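DNA replication factor Cdt1 (Mus musculus, PDB 3A4C) licenses DNA replication by helping Cdc6 and the origin recognition complex load the MCM complex onto DNA, and also supports mitosis. Local coordinates at residues V88-A91 against G92-R96. Sequence-based numbering, arbitrary orientation.
Sequences VDLA and GLTAR
Val-88, just ahead of helix 90-104, meets Leu-93 in the first turn of this last helix of the winged-helix C-terminal domain, a worked example of how a helix start is built. The two side chains cross at about a right angle, with Leu-93 CD1 against Val-88 CB and CG2, 3.4 Å from CG2; this methyl is crowded, lying also 2.9 Å from Asp-89 O, and its exact position is doubtful. Trp-70 touches both residues. Asp-89 is the N-cap. With CG anti to the backbone N (chi1 -168°), Asp-89 OD2 accepts a weak, long bond from Ala-91 N (3.4 Å). Asp-89 O receives Leu-93 N at 3.0 Å in a nearly straight bond, while water 1 accepts weakly from Asp-89 N and also from Arg-96 NH2, in the plane of the guanidinium, with Gly-92 O over one face, offset toward its rim. Leu-90 touches Arg-20 and Arg-23 of helix 3-27, and Leu-90 CD1 lies 4.2 Å from Leu-93 CD2. Leu-90 O takes two donors from one residue: Thr-94 N, well above the carbonyl plane, and Thr-94 OG1, very short at a doubtful 2.5 Å. Ala-91 O then accepts from Ala-95 N at 3.1 Å. Backbone i to i+4 bonds and the Thr-94 hydroxyl thus hold the first turn, supplemented by the weak cap and water; the carboxylate would probably also interact favourably with the helix dipole.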
# COMPACT_ATOMS: atom_id res chain seq x y z
N VAL A 88 0.60 -10.86 -10.46
CA VAL A 88 1.71 -11.09 -9.54
C VAL A 88 1.21 -11.63 -8.20
O VAL A 88 0.18 -11.19 -7.68
CB VAL A 88 2.54 -9.81 -9.32
CG1 VAL A 88 3.27 -9.43 -10.60
CG2 VAL A 88 1.65 -8.67 -8.87
N ASP A 89 1.95 -12.59 -7.64
CA ASP A 89 1.58 -13.26 -6.39
C ASP A 89 1.99 -12.42 -5.17
O ASP A 89 3.05 -11.80 -5.17
CB ASP A 89 2.24 -14.64 -6.31
CG ASP A 89 1.69 -15.50 -5.18
OD1 ASP A 89 2.24 -16.60 -4.95
OD2 ASP A 89 0.71 -15.08 -4.53
N LEU A 90 1.15 -12.42 -4.14
CA LEU A 90 1.46 -11.68 -2.91
C LEU A 90 2.69 -12.29 -2.25
O LEU A 90 3.32 -11.67 -1.39
CB LEU A 90 0.27 -11.67 -1.95
CG LEU A 90 0.30 -10.75 -0.71
CD1 LEU A 90 0.46 -9.27 -1.08
CD2 LEU A 90 -0.95 -10.95 0.11
N ALA A 91 3.04 -13.51 -2.65
CA ALA A 91 4.23 -14.16 -2.11
C ALA A 91 5.48 -13.56 -2.72
O ALA A 91 6.43 -13.22 -2.02
CB ALA A 91 4.18 -15.65 -2.37
N GLY A 92 5.47 -13.43 -4.05
CA GLY A 92 6.59 -12.81 -4.75
C GLY A 92 6.76 -11.35 -4.36
O GLY A 92 7.88 -10.89 -4.12
N LEU A 93 5.64 -10.63 -4.32
CA LEU A 93 5.63 -9.22 -3.91
C LEU A 93 6.20 -9.05 -2.53
O LEU A 93 6.94 -8.11 -2.26
CB LEU A 93 4.21 -8.69 -3.86
CG LEU A 93 3.49 -8.24 -5.12
CD1 LEU A 93 3.80 -9.17 -6.27
CD2 LEU A 93 2.00 -8.22 -4.83
N THR A 94 5.81 -9.95 -1.64
CA THR A 94 6.19 -9.86 -0.24
C THR A 94 7.69 -10.04 -0.08
O THR A 94 8.31 -9.37 0.73
CB THR A 94 5.44 -10.89 0.61
OG1 THR A 94 4.07 -10.49 0.74
CG2 THR A 94 6.05 -10.97 1.99
N ALA A 95 8.26 -10.94 -0.87
CA ALA A 95 9.71 -11.13 -0.82
C ALA A 95 10.42 -9.90 -1.40
O ALA A 95 11.41 -9.43 -0.85
CB ALA A 95 10.11 -12.38 -1.59
N ARG A 96 9.90 -9.38 -2.51
CA ARG A 96 10.48 -8.18 -3.11
C ARG A 96 10.39 -6.98 -2.17
O ARG A 96 11.34 -6.22 -2.04
CB ARG A 96 9.82 -7.85 -4.45
CG ARG A 96 10.27 -8.78 -5.57
CD ARG A 96 9.94 -8.22 -6.94
NE ARG A 96 8.50 -8.13 -7.18
CZ ARG A 96 7.71 -9.17 -7.41
NH1 ARG A 96 8.22 -10.40 -7.43
NH2 ARG A 96 6.42 -8.99 -7.63
O HOH W 1 4.83 -11.78 -8.15